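Local coordinates for Non-structural maintenance of chromosomes element 1 homolog (Xenopus laevis, PDB 7DG2), which probably acts as a RING-type E3 ubiquitin ligase working with a MAGE partner, and is a component of the SMC5-SMC6 complex, at residues T105-I110 / N175-V180; N114-S119 / I153-E158; H171-T176 / R188-Q193; K182-C187 / I202-Q207; Q195-C200 / P222-S227. One frame throughout, in Å; residues are numbered along the deposited sequence.

Contact 1. Residues T105-I110 / N175-V180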
# COMPACT_ATOMS: atom_id res chain seq x y z
N THR A 105 -16.21 15.71 2.11
CA THR A 105 -16.57 14.89 3.27
C THR A 105 -15.73 15.28 4.49
O THR A 105 -16.26 15.42 5.60
CB THR A 105 -16.38 13.41 2.92
OG1 THR A 105 -17.25 13.06 1.83
CG2 THR A 105 -16.70 12.51 4.12
N MET A 106 -14.43 15.44 4.29
CA MET A 106 -13.56 15.93 5.36
C MET A 106 -14.03 17.28 5.89
O MET A 106 -14.07 17.49 7.10
CB MET A 106 -12.12 16.03 4.84
CG MET A 106 -11.19 16.81 5.75
SD MET A 106 -9.44 16.61 5.30
CE MET A 106 -9.45 17.09 3.59
N GLU A 107 -14.42 18.18 4.99
CA GLU A 107 -14.90 19.49 5.43
C GLU A 107 -16.15 19.35 6.29
O GLU A 107 -16.26 20.00 7.34
CB GLU A 107 -15.17 20.38 4.22
CG GLU A 107 -15.86 21.70 4.56
CD GLU A 107 -16.21 22.53 3.34
OE1 GLU A 107 -16.55 23.72 3.51
OE2 GLU A 107 -16.13 22.00 2.21
N LEU A 108 -17.10 18.51 5.87
CA LEU A 108 -18.30 18.31 6.68
C LEU A 108 -17.95 17.68 8.04
O LEU A 108 -18.53 18.05 9.07
CB LEU A 108 -19.30 17.45 5.91
CG LEU A 108 -20.67 17.23 6.55
CD1 LEU A 108 -21.20 18.55 7.03
CD2 LEU A 108 -21.60 16.62 5.50
N ILE A 109 -17.02 16.73 8.05
CA ILE A 109 -16.58 16.13 9.31
C ILE A 109 -15.97 17.19 10.22
O ILE A 109 -16.25 17.22 11.43
CB ILE A 109 -15.59 14.99 9.01
CG1 ILE A 109 -16.36 13.75 8.54
CG2 ILE A 109 -14.70 14.71 10.22
CD1 ILE A 109 -15.50 12.75 7.74
N ILE A 110 -15.17 18.09 9.66
CA ILE A 110 -14.53 19.14 10.45
C ILE A 110 -15.58 20.10 11.01
O ILE A 110 -15.48 20.55 12.16
CB ILE A 110 -13.49 19.87 9.59
CG1 ILE A 110 -12.31 18.95 9.30
CG2 ILE A 110 -13.02 21.15 10.26
CD1 ILE A 110 -11.39 19.48 8.21
N ASN A 175 -4.48 25.03 8.50
CA ASN A 175 -4.29 26.16 7.61
C ASN A 175 -5.40 26.30 6.58
O ASN A 175 -5.87 27.41 6.33
CB ASN A 175 -2.93 26.04 6.90
CG ASN A 175 -1.77 26.05 7.89
OD1 ASN A 175 -1.80 26.77 8.89
ND2 ASN A 175 -0.75 25.24 7.62
N THR A 176 -5.84 25.19 5.99
CA THR A 176 -6.89 25.24 4.97
C THR A 176 -8.25 25.55 5.57
O THR A 176 -9.10 26.16 4.91
CB THR A 176 -6.94 23.92 4.21
OG1 THR A 176 -5.68 23.71 3.56
CG2 THR A 176 -8.05 23.90 3.18
N TYR A 177 -8.49 25.15 6.82
CA TYR A 177 -9.78 25.33 7.46
C TYR A 177 -9.65 26.14 8.74
O TYR A 177 -10.34 25.89 9.72
CB TYR A 177 -10.43 23.98 7.77
CG TYR A 177 -10.68 23.09 6.56
CD1 TYR A 177 -11.83 23.23 5.80
CD2 TYR A 177 -9.77 22.11 6.20
CE1 TYR A 177 -12.07 22.42 4.71
CE2 TYR A 177 -9.99 21.29 5.11
CZ TYR A 177 -11.15 21.45 4.37
OH TYR A 177 -11.37 20.63 3.28
N GLN A 178 -8.76 27.14 8.74
CA GLN A 178 -8.48 27.87 9.98
C GLN A 178 -9.73 28.54 10.55
O GLN A 178 -9.85 28.69 11.77
CB GLN A 178 -7.39 28.92 9.74
CG GLN A 178 -6.86 29.52 11.04
CD GLN A 178 -5.81 30.59 10.82
OE1 GLN A 178 -5.74 31.19 9.74
NE2 GLN A 178 -4.98 30.83 11.82
N ASP A 179 -10.68 28.91 9.68
CA ASP A 179 -11.90 29.56 10.15
C ASP A 179 -12.82 28.61 10.91
O ASP A 179 -13.64 29.08 11.70
CB ASP A 179 -12.65 30.16 8.96
CG ASP A 179 -11.84 31.22 8.23
OD1 ASP A 179 -10.81 31.67 8.77
OD2 ASP A 179 -12.25 31.59 7.10
N VAL A 180 -12.71 27.30 10.69
CA VAL A 180 -13.72 26.37 11.18
C VAL A 180 -13.15 25.18 11.93
O VAL A 180 -13.89 24.52 12.68
CB VAL A 180 -14.61 25.88 10.01
CG1 VAL A 180 -15.44 27.04 9.43
CG2 VAL A 180 -13.75 25.23 8.93
O HOH W 1 -13.32 21.45 1.41
O HOH W 2 -15.99 23.23 13.67

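Contact 2. Residues N114-S119 / I153-E158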
# COMPACT_ATOMS: atom_id res chain seq x y z
N ASN A 114 -20.41 16.51 15.94
CA ASN A 114 -20.09 15.15 16.36
C ASN A 114 -18.79 14.62 15.76
O ASN A 114 -18.23 13.65 16.28
CB ASN A 114 -21.23 14.20 15.99
CG ASN A 114 -21.86 14.53 14.63
OD1 ASN A 114 -22.24 15.69 14.37
ND2 ASN A 114 -21.98 13.53 13.77
N GLY A 115 -18.29 15.24 14.70
CA GLY A 115 -17.12 14.70 14.03
C GLY A 115 -17.39 13.55 13.08
O GLY A 115 -16.44 12.91 12.61
N PHE A 116 -18.66 13.26 12.78
CA PHE A 116 -19.02 12.22 11.82
C PHE A 116 -19.90 12.79 10.71
O PHE A 116 -20.67 13.73 10.94
CB PHE A 116 -19.75 11.06 12.51
CG PHE A 116 -18.85 10.18 13.34
CD1 PHE A 116 -18.45 10.58 14.60
CD2 PHE A 116 -18.41 8.96 12.85
CE1 PHE A 116 -17.61 9.77 15.38
CE2 PHE A 116 -17.57 8.14 13.62
CZ PHE A 116 -17.18 8.55 14.87
N ALA A 117 -19.77 12.22 9.51
CA ALA A 117 -20.69 12.48 8.40
C ALA A 117 -21.52 11.23 8.15
O ALA A 117 -21.03 10.11 8.29
CB ALA A 117 -19.93 12.88 7.13
N THR A 118 -22.80 11.41 7.82
CA THR A 118 -23.66 10.26 7.56
C THR A 118 -23.59 9.87 6.09
O THR A 118 -23.18 10.65 5.24
CB THR A 118 -25.11 10.58 7.90
OG1 THR A 118 -25.52 11.67 7.07
CG2 THR A 118 -25.24 11.00 9.36
N SER A 119 -24.04 8.65 5.79
CA SER A 119 -24.10 8.22 4.39
C SER A 119 -24.92 9.17 3.53
O SER A 119 -24.51 9.52 2.41
CB SER A 119 -24.67 6.80 4.29
OG SER A 119 -23.76 5.86 4.83
N ILE A 153 -12.74 6.26 9.07
CA ILE A 153 -13.22 5.23 9.99
C ILE A 153 -14.73 5.21 9.82
O ILE A 153 -15.36 6.27 9.84
CB ILE A 153 -12.87 5.57 11.44
CG1 ILE A 153 -11.44 5.19 11.78
CG2 ILE A 153 -13.85 4.90 12.41
CD1 ILE A 153 -11.12 5.54 13.19
N GLY A 154 -15.31 4.02 9.69
CA GLY A 154 -16.73 3.88 9.40
C GLY A 154 -17.44 3.08 10.48
O GLY A 154 -16.95 2.04 10.90
N ARG A 155 -18.60 3.58 10.91
CA ARG A 155 -19.36 2.94 11.97
C ARG A 155 -20.84 3.14 11.67
O ARG A 155 -21.34 4.27 11.79
CB ARG A 155 -19.00 3.53 13.34
CG ARG A 155 -17.74 2.96 13.95
CD ARG A 155 -17.90 2.73 15.45
NE ARG A 155 -18.08 3.98 16.18
CZ ARG A 155 -17.08 4.76 16.58
NH1 ARG A 155 -15.83 4.40 16.30
NH2 ARG A 155 -17.32 5.88 17.25
N ASN A 156 -21.53 2.07 11.27
CA ASN A 156 -22.98 2.10 11.08
C ASN A 156 -23.38 3.13 10.02
O ASN A 156 -24.40 3.81 10.15
CB ASN A 156 -23.71 2.39 12.40
CG ASN A 156 -23.44 1.34 13.45
OD1 ASN A 156 -23.40 0.14 13.15
ND2 ASN A 156 -23.24 1.78 14.69
N GLY A 157 -22.58 3.24 8.97
CA GLY A 157 -22.89 4.21 7.94
C GLY A 157 -22.56 5.64 8.30
O GLY A 157 -23.04 6.56 7.64
N GLU A 158 -21.77 5.86 9.35
CA GLU A 158 -21.25 7.18 9.66
C GLU A 158 -19.73 7.12 9.61
O GLU A 158 -19.13 6.08 9.90
CB GLU A 158 -21.73 7.68 11.03
CG GLU A 158 -23.24 7.65 11.13
CD GLU A 158 -23.80 8.42 12.31
OE1 GLU A 158 -23.18 9.42 12.73
OE2 GLU A 158 -24.87 8.02 12.82

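Contact 3. Residues H171-T176 / R188-Q193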
# COMPACT_ATOMS: atom_id res chain seq x y z
N HIS A 171 -1.59 19.71 9.93
CA HIS A 171 -1.27 21.09 9.63
C HIS A 171 -2.00 21.59 8.40
O HIS A 171 -2.37 22.77 8.33
CB HIS A 171 0.24 21.24 9.50
CG HIS A 171 0.96 20.76 10.72
ND1 HIS A 171 1.36 19.45 10.88
CD2 HIS A 171 1.28 21.40 11.86
CE1 HIS A 171 1.93 19.32 12.06
NE2 HIS A 171 1.90 20.49 12.68
N TYR A 172 -2.25 20.71 7.43
CA TYR A 172 -3.09 21.07 6.30
C TYR A 172 -4.46 21.55 6.77
O TYR A 172 -4.96 22.58 6.31
CB TYR A 172 -3.22 19.87 5.37
CG TYR A 172 -4.15 20.08 4.22
CD1 TYR A 172 -3.71 20.64 3.03
CD2 TYR A 172 -5.48 19.72 4.33
CE1 TYR A 172 -4.58 20.83 1.98
CE2 TYR A 172 -6.35 19.91 3.29
CZ TYR A 172 -5.90 20.46 2.12
OH TYR A 172 -6.78 20.64 1.09
N ILE A 173 -5.08 20.81 7.69
CA ILE A 173 -6.39 21.19 8.21
C ILE A 173 -6.31 22.52 8.95
O ILE A 173 -7.18 23.39 8.78
CB ILE A 173 -6.94 20.07 9.12
CG1 ILE A 173 -7.32 18.84 8.30
CG2 ILE A 173 -8.14 20.58 9.97
CD1 ILE A 173 -7.55 17.58 9.13
N ARG A 174 -5.29 22.69 9.79
CA ARG A 174 -5.15 23.93 10.57
C ARG A 174 -5.11 25.15 9.67
O ARG A 174 -5.66 26.21 10.02
CB ARG A 174 -3.89 23.87 11.42
CG ARG A 174 -4.09 23.49 12.87
CD ARG A 174 -2.89 23.95 13.69
NE ARG A 174 -2.00 22.85 14.04
CZ ARG A 174 -1.81 22.41 15.28
NH1 ARG A 174 -2.46 22.98 16.29
NH2 ARG A 174 -0.98 21.40 15.52
N ASN A 175 -4.48 25.03 8.50
CA ASN A 175 -4.29 26.16 7.61
C ASN A 175 -5.40 26.30 6.58
O ASN A 175 -5.87 27.41 6.33
CB ASN A 175 -2.93 26.04 6.90
CG ASN A 175 -1.77 26.05 7.89
OD1 ASN A 175 -1.80 26.77 8.89
ND2 ASN A 175 -0.75 25.24 7.62
N THR A 176 -5.84 25.19 5.99
CA THR A 176 -6.89 25.24 4.97
C THR A 176 -8.25 25.55 5.57
O THR A 176 -9.10 26.16 4.91
CB THR A 176 -6.94 23.92 4.21
OG1 THR A 176 -5.68 23.71 3.56
CG2 THR A 176 -8.05 23.90 3.18
N ARG A 188 -4.08 22.35 22.09
CA ARG A 188 -3.89 23.21 20.92
C ARG A 188 -3.68 22.42 19.63
O ARG A 188 -3.10 22.94 18.67
CB ARG A 188 -2.74 24.20 21.14
CG ARG A 188 -2.87 25.03 22.41
CD ARG A 188 -3.98 26.05 22.29
NE ARG A 188 -3.86 26.83 21.07
CZ ARG A 188 -3.10 27.92 20.94
NH1 ARG A 188 -3.05 28.56 19.78
NH2 ARG A 188 -2.40 28.36 21.97
N LYS A 189 -4.14 21.17 19.57
CA LYS A 189 -4.11 20.38 18.35
C LYS A 189 -5.51 20.24 17.78
O LYS A 189 -6.51 20.42 18.49
CB LYS A 189 -3.51 19.00 18.61
CG LYS A 189 -2.08 19.03 19.13
CD LYS A 189 -1.62 17.64 19.55
CE LYS A 189 -0.13 17.64 19.83
NZ LYS A 189 0.62 18.17 18.66
N VAL A 190 -5.58 19.92 16.49
CA VAL A 190 -6.86 19.71 15.83
C VAL A 190 -7.66 18.66 16.58
O VAL A 190 -7.14 17.63 17.01
CB VAL A 190 -6.65 19.28 14.36
CG1 VAL A 190 -7.95 18.75 13.76
CG2 VAL A 190 -6.12 20.45 13.55
N ALA A 191 -8.95 18.93 16.76
CA ALA A 191 -9.89 17.97 17.32
C ALA A 191 -10.98 17.72 16.29
O ALA A 191 -11.57 18.67 15.77
CB ALA A 191 -10.50 18.46 18.63
N ILE A 192 -11.24 16.45 16.00
CA ILE A 192 -12.34 16.08 15.12
C ILE A 192 -13.54 15.71 15.98
O ILE A 192 -14.61 16.32 15.87
CB ILE A 192 -11.94 14.94 14.16
CG1 ILE A 192 -10.76 15.38 13.28
CG2 ILE A 192 -13.10 14.56 13.30
CD1 ILE A 192 -11.05 16.60 12.42
N GLN A 193 -13.36 14.73 16.87
CA GLN A 193 -14.33 14.48 17.93
C GLN A 193 -13.92 15.28 19.16
O GLN A 193 -12.74 15.39 19.48
CB GLN A 193 -14.40 12.99 18.27
CG GLN A 193 -14.83 12.13 17.09
CD GLN A 193 -14.97 10.67 17.46
OE1 GLN A 193 -14.21 9.83 16.97
NE2 GLN A 193 -15.94 10.37 18.31

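Contact 4. Residues K182-C187 / I202-Q207. With ZN (zinc ion), chain G.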
# COMPACT_ATOMS: atom_id res chain seq x y z
N LYS A 182 -11.71 22.80 14.67
CA LYS A 182 -11.66 22.83 16.13
C LYS A 182 -10.22 22.68 16.59
O LYS A 182 -9.55 21.70 16.24
CB LYS A 182 -12.53 21.72 16.71
CG LYS A 182 -14.02 21.83 16.39
CD LYS A 182 -14.77 20.57 16.82
CE LYS A 182 -16.21 20.58 16.33
NZ LYS A 182 -16.34 20.69 14.84
N ILE A 183 -9.74 23.64 17.38
CA ILE A 183 -8.42 23.58 18.00
C ILE A 183 -8.63 23.40 19.50
O ILE A 183 -9.17 24.29 20.17
CB ILE A 183 -7.60 24.85 17.72
CG1 ILE A 183 -7.48 25.07 16.21
CG2 ILE A 183 -6.22 24.76 18.36
CD1 ILE A 183 -6.71 23.98 15.50
N CYS A 184 -8.20 22.25 20.03
CA CYS A 184 -8.44 21.92 21.44
C CYS A 184 -7.88 23.00 22.35
O CYS A 184 -6.72 23.42 22.21
CB CYS A 184 -7.80 20.57 21.78
SG CYS A 184 -7.97 20.10 23.53
N ASN A 185 -8.70 23.47 23.29
CA ASN A 185 -8.26 24.58 24.13
C ASN A 185 -7.15 24.16 25.08
O ASN A 185 -6.40 25.03 25.54
CB ASN A 185 -9.45 25.15 24.90
CG ASN A 185 -9.15 26.50 25.53
OD1 ASN A 185 -9.04 27.51 24.83
ND2 ASN A 185 -9.02 26.53 26.85
N VAL A 186 -7.00 22.87 25.34
CA VAL A 186 -5.99 22.37 26.28
C VAL A 186 -4.68 22.04 25.58
O VAL A 186 -3.61 22.51 25.98
CB VAL A 186 -6.55 21.15 27.05
CG1 VAL A 186 -5.42 20.37 27.71
CG2 VAL A 186 -7.55 21.60 28.09
N CYS A 187 -4.71 21.22 24.53
CA CYS A 187 -3.47 20.79 23.89
C CYS A 187 -3.14 21.55 22.61
O CYS A 187 -2.03 21.39 22.09
CB CYS A 187 -3.51 19.29 23.59
SG CYS A 187 -4.69 18.83 22.30
N ILE A 202 -16.04 26.58 22.41
CA ILE A 202 -14.65 26.12 22.35
C ILE A 202 -14.62 24.60 22.50
O ILE A 202 -15.46 24.02 23.19
CB ILE A 202 -13.75 26.78 23.41
CG1 ILE A 202 -14.23 26.47 24.82
CG2 ILE A 202 -13.60 28.28 23.13
CD1 ILE A 202 -13.43 25.38 25.51
N PRO A 203 -13.67 23.94 21.85
CA PRO A 203 -13.63 22.48 21.90
C PRO A 203 -12.54 21.95 22.82
O PRO A 203 -11.50 22.59 23.01
CB PRO A 203 -13.32 22.11 20.44
CG PRO A 203 -12.40 23.22 20.00
CD PRO A 203 -12.81 24.47 20.77
N LEU A 204 -12.78 20.78 23.41
CA LEU A 204 -11.73 20.00 24.06
C LEU A 204 -11.79 18.58 23.53
O LEU A 204 -12.87 18.04 23.33
CB LEU A 204 -11.90 19.97 25.59
CG LEU A 204 -11.58 21.25 26.37
CD1 LEU A 204 -11.46 20.93 27.86
CD2 LEU A 204 -10.30 21.86 25.84
N HIS A 205 -10.62 17.97 23.30
CA HIS A 205 -10.59 16.53 23.08
C HIS A 205 -11.22 15.82 24.27
O HIS A 205 -11.15 16.28 25.41
CB HIS A 205 -9.16 16.01 22.93
CG HIS A 205 -8.50 16.38 21.64
ND1 HIS A 205 -7.42 17.23 21.58
CD2 HIS A 205 -8.75 16.00 20.36
CE1 HIS A 205 -7.03 17.37 20.32
NE2 HIS A 205 -7.83 16.63 19.56
N LEU A 206 -11.84 14.66 24.00
CA LEU A 206 -12.46 13.91 25.08
C LEU A 206 -11.44 13.50 26.13
O LEU A 206 -11.71 13.59 27.34
CB LEU A 206 -13.20 12.68 24.53
CG LEU A 206 -14.72 12.86 24.46
CD1 LEU A 206 -15.10 13.85 23.37
CD2 LEU A 206 -15.43 11.52 24.25
N GLN A 207 -10.25 13.08 25.70
CA GLN A 207 -9.19 12.76 26.66
C GLN A 207 -8.70 14.01 27.38
O GLN A 207 -8.35 13.94 28.56
CB GLN A 207 -8.02 12.07 25.96
CG GLN A 207 -8.00 10.55 26.13
CD GLN A 207 -8.59 9.82 24.94
OE1 GLN A 207 -8.22 10.09 23.79
NE2 GLN A 207 -9.51 8.90 25.21
ZN ZN G . -6.59 18.22 23.28

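Contact 5. Residues Q195-C200 / P222-S227. With ZN (zinc ion), chain H.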
# COMPACT_ATOMS: atom_id res chain seq x y z
N GLN A 195 -15.62 17.57 22.95
CA GLN A 195 -16.69 18.16 23.74
C GLN A 195 -16.65 19.67 23.54
O GLN A 195 -15.59 20.28 23.67
CB GLN A 195 -16.54 17.82 25.22
CG GLN A 195 -16.75 16.36 25.54
CD GLN A 195 -16.85 16.12 27.03
OE1 GLN A 195 -16.45 16.97 27.83
NE2 GLN A 195 -17.41 14.98 27.42
N LEU A 196 -17.80 20.25 23.23
CA LEU A 196 -17.89 21.68 22.96
C LEU A 196 -18.56 22.39 24.13
O LEU A 196 -19.52 21.88 24.71
CB LEU A 196 -18.69 21.95 21.69
CG LEU A 196 -18.14 21.37 20.39
CD1 LEU A 196 -19.23 21.38 19.33
CD2 LEU A 196 -16.92 22.18 19.95
N CYS A 197 -18.05 23.57 24.47
CA CYS A 197 -18.82 24.45 25.34
C CYS A 197 -20.09 24.85 24.62
O CYS A 197 -20.05 25.31 23.48
CB CYS A 197 -18.01 25.69 25.73
SG CYS A 197 -18.98 26.80 26.80
N GLU A 198 -21.23 24.65 25.28
CA GLU A 198 -22.48 24.99 24.60
C GLU A 198 -22.79 26.48 24.69
O GLU A 198 -23.70 26.94 24.00
CB GLU A 198 -23.62 24.15 25.16
CG GLU A 198 -23.31 22.66 25.06
CD GLU A 198 -24.52 21.78 25.29
OE1 GLU A 198 -24.80 20.93 24.42
OE2 GLU A 198 -25.19 21.94 26.33
N ASN A 199 -22.03 27.22 25.49
CA ASN A 199 -22.18 28.67 25.54
C ASN A 199 -21.28 29.38 24.53
O ASN A 199 -21.76 30.21 23.76
CB ASN A 199 -21.91 29.19 26.95
CG ASN A 199 -22.06 30.69 27.05
OD1 ASN A 199 -23.14 31.23 26.80
ND2 ASN A 199 -20.97 31.37 27.39
N CYS A 200 -19.97 29.09 24.53
CA CYS A 200 -19.03 29.81 23.69
C CYS A 200 -18.42 28.98 22.57
O CYS A 200 -17.71 29.54 21.72
CB CYS A 200 -17.89 30.40 24.52
SG CYS A 200 -16.64 29.20 25.01
N PRO A 222 -12.91 26.72 30.36
CA PRO A 222 -11.70 27.55 30.52
C PRO A 222 -11.73 28.86 29.75
O PRO A 222 -10.84 29.69 29.96
CB PRO A 222 -10.57 26.64 29.99
CG PRO A 222 -11.24 25.41 29.40
CD PRO A 222 -12.72 25.63 29.39
N ASN A 223 -12.72 29.06 28.88
CA ASN A 223 -12.80 30.26 28.05
C ASN A 223 -13.87 31.24 28.50
O ASN A 223 -13.62 32.45 28.51
CB ASN A 223 -13.06 29.87 26.59
CG ASN A 223 -13.01 31.05 25.65
OD1 ASN A 223 -11.99 31.74 25.56
ND2 ASN A 223 -14.09 31.28 24.91
N CYS A 224 -15.06 30.76 28.85
CA CYS A 224 -16.16 31.63 29.24
C CYS A 224 -16.62 31.42 30.67
O CYS A 224 -17.52 32.13 31.12
CB CYS A 224 -17.35 31.45 28.29
SG CYS A 224 -18.30 29.93 28.55
N ASN A 225 -16.06 30.44 31.39
CA ASN A 225 -16.33 30.15 32.80
C ASN A 225 -17.75 29.66 33.07
O ASN A 225 -18.12 29.51 34.25
CB ASN A 225 -16.03 31.35 33.70
CG ASN A 225 -14.58 31.76 33.64
OD1 ASN A 225 -13.71 30.96 33.29
ND2 ASN A 225 -14.30 33.01 33.99
N GLU A 226 -18.56 29.41 32.05
CA GLU A 226 -19.84 28.75 32.29
C GLU A 226 -19.59 27.31 32.72
O GLU A 226 -18.59 26.70 32.36
CB GLU A 226 -20.71 28.78 31.03
CG GLU A 226 -21.19 30.17 30.62
CD GLU A 226 -21.88 30.91 31.75
OE1 GLU A 226 -21.20 31.65 32.50
OE2 GLU A 226 -23.12 30.76 31.88
N SER A 227 -20.51 26.77 33.52
CA SER A 227 -20.33 25.41 34.00
C SER A 227 -20.33 24.44 32.82
O SER A 227 -21.11 24.59 31.88
CB SER A 227 -21.41 25.04 35.01
OG SER A 227 -22.70 25.21 34.47
ZN ZN H . -17.26 28.41 27.10

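Contact 1. Residues T105-I110 / N175-V180
This is an apolar contact with two bridging waters, in which Tyr-177, just past the end of helix 163-176, lays its ring against Glu-107 and Ile-110 on the flank of helix 96-111. Ile-110 presents the end of its longer branch: CD1 stands over one face of the phenol, 4.0 Å from the ring centroid and 21° off the normal, a CH-pi contact. Thr-176 CG2, from the preceding residue, lies over the opposite face, also off-centre. Tyr-177 carries CG anti to its carbonyl carbon (chi1 -59°), which aims the ring across to the other helix. Helix 96-111 opens a helix-strand-helix-helix-hairpin order consistent with the winged-helix domains of the HTH clan, and helix 163-176 follows the hairpin. Glu-107 CB lies 3.7 Å from Tyr-177 CE1, while its OE2 forms a salt bridge with Lys-104 and accepts a hydrogen bond from a water, whose O lies 2.8 Å from Tyr-177 OH. Glutamate suits this partly exposed position, its methylenes packing on the ring while its charge reaches lysine and water. Farther along, a second water donates to both Ile-110 O and Val-180 O, and Ile-110 CG2 reaches Val-180 CG2 at 4.4 Å.

Contact 2. Residues N114-S119 / I153-E158
Arg-155 is the first residue of segment 153-158 to reach across, bringing its guanidinium to the ring of Phe-116, with NH2 3.6 Å from Phe-116 CZ. The two planes stand 58° apart, and Phe-116 CE2 lies over one face of the guanidinium. Bends at chi2 and chi3 fold the arginine back to the ring, and a salt bridge from NH1 to Glu-71 secures its far end. Next comes a type I' turn from Arg-155 to Glu-158, whose central residues, Asn-156 and Gly-157, both adopt positive phi, which glycine takes freely and asparagine more readily than most other residues. Gly-157 O is the polar anchor: Ser-119 OG donates to it at 3.0 Å, tilted 23° from the carbonyl plane, and Ser-119 N adds a weak bond. At Glu-158 the strand resumes, forming a non-hydrogen-bonded antiparallel pair with Thr-118, and Glu-158 CA sends a C-H toward Ala-117 O, 3.2 Å away. Its side chain runs beside that of Thr-118, Glu-158 CD lying 4.2 Å from Thr-118 CG2, while its CB packs 4.0 Å from Phe-116 CD2. Thr-118 is also the N-cap, so the same residue ends the strand pairing and caps helix 119-128. A short strand added to the 152-161 hairpin, in the order 117-118, 158-161, 152-155, is consistent with a winged helix, in which the hairpin would be the wing.

Contact 3. Residues H171-T176 / R188-Q193
Two torsion settings bring Arg-174 and Val-190 together. In Arg-174 the chain leaves the helix at an unusual chi1 of -99°, extends through chi2 and bends at chi3 (-103°), carrying the guanidinium over to segment 188-193. In Val-190, CG2 lies anti to the carbonyl carbon, CG1 being anti to N (chi1 167°), which turns CG2 to the helix. The two side chains therefore slide past each other in opposite directions, with Arg-174 CG 3.7 Å from Val-190 CG2. The same methyl meets Ile-173 CG2 at 4.1 Å, and Ile-173 continues the apolar layer to Ile-110 and Leu-161; beta-branched residues suit this buried place because they present methyls close to the backbone. At the tip of the arginine, NH1 is modelled 2.5 Å from Arg-188 O, which lies near the guanidinium plane; this is too short for a normal hydrogen bond, so the detail of the bond is doubtful. Glu-170 holds the other end of the group: its OE1 forms a salt bridge with Arg-174 NH2 and also accepts Val-190 N, fixing side chain and strand together. That carboxylate may also offset the neighbouring positive charges, as Arg-174 NH2 and Lys-189 NZ are 4.8 Å apart. The backbone of Val-190 faces the zinc site, for its carbonyl accepts a hydrogen bond from His-205 through NE2, the ring nitrogen that does not bind the metal. Strand 190-191, paired with strand 182-183, thus supplies a second-shell hydrogen-bond acceptor that positions a zinc ligand of the predicted atypical RING finger, which here leans on helix 163-176.

Contact 4. Residues K182-C187 / I202-Q207
His-205 and Cys-184 meet around a zinc ion, and the histidine reaches it atom by atom. Its CB lies beside the metal without binding it, and the backbone N of the same residue donates to Cys-184 SG at 3.4 Å in an almost straight bond (168°). From CG, placed anti to the carbonyl carbon (chi1 -72°), the ring turns inward so that ND1 binds the zinc at 2.1 Å and stands 3.2 Å from Cys-187 SG, itself a ligand lying in the ring plane at the edge. CE1 passes close to that sulfur too; with ND1 on zinc and NE2 at the tip hydrogen-bonded to strand 190-191, the ring's rotation is set. Cys-184 SG, bound to zinc at 2.3 Å, also accepts the N-H groups of Val-186 and Cys-187; three N-H donors probably temper the charge of a thiolate. Beside the site, Asn-185 N donates to Pro-203 O at 2.9 Å, nearly in line with the carbonyl. Leu-204 packs on this turn: its CD2 rests on the backbone nitrogens of Asn-185 and Val-186 and 3.6 Å from Val-186 CG2, a fitting place for a branched apolar tip. Pro-203 offers its ring to the aliphatic chain of Lys-182, with CG 3.6 Å from Lys-182 CB, while the lysine's NZ goes on to Ser-112 O. Cys-208 of helix 206-212 completes this site of three cysteines and one histidine in the RING-like domain; His-205 is that helix's N-cap residue, strand 182-183 pairs with strand 190-191, and strand 203-204 pairs with strand 195-196.

Contact 5. Residues Q195-C200 / P222-S227
The flat amides of Asn-199 and Asn-223 each point an N-H at a zinc-bound cysteine across the contact. Cys-224 SG lies within 10° of the plane of the Asn-199 amide, 3.2 Å from ND2. Over one face of that amide sits Glu-226 CG, 3.5 Å from Asn-199 ND2, where a methylene can rest on a flat polar group; the carboxylate beyond it is turned 52° against the amide. Asn-223 repeats the arrangement in reverse, with Cys-200 SG close to its amide plane and 3.3 Å from ND2, the N-H aimed almost straight (173°) at the sulfur. Both asparagines extend CG away from their own N, the trans setting that carries each amide over to the other segment. Asparagine suits these places, as its short side chain puts an in-plane N-H donor next to the sulfur. Cys-200 and Cys-224 both hold SG between N and the carbonyl carbon, which turns both sulfurs onto the zinc; their CB atoms are 4.0 Å apart. Cys-197, the buried one, binds with SG 2.4 Å from the metal and takes a straight bond from Cys-200 N plus a weak one from Asn-199 N. Cys-221, in the second CxxC pair, is the fourth ligand, making the four-cysteine site of the RING-like domain. Four sulfurs around one zinc would, if all thiolate, leave the cluster with excess negative charge. The N-H donors, two of them on Cys-224 SG from Asn-199 and Glu-226, would spread that charge and steady the sulfurs.

In the fold
Contacts 1 and 3 are the partly buried ones: both use helix 163-176 and share Asn-175 and Thr-176. Contact 2 is a surface contact on the hairpin side, tied to contact 1 by Ile-109 and to contact 3 where Gly-115 O meets Ile-192. Contacts 4 and 5 lie at the surface within the RING-like range, where zinc and N-H to sulfur bonds replace the apolar, water-bridged and turn-based chemistry of contacts 1 and 2. Contact 3 joins the two kinds of chemistry, since strand 190-191 lies between helix 163-176 and the first zinc site. The segments of contacts 4 and 5 alternate along the chain, the cross-brace order of a RING, and they pair through strands 195-196 and 203-204.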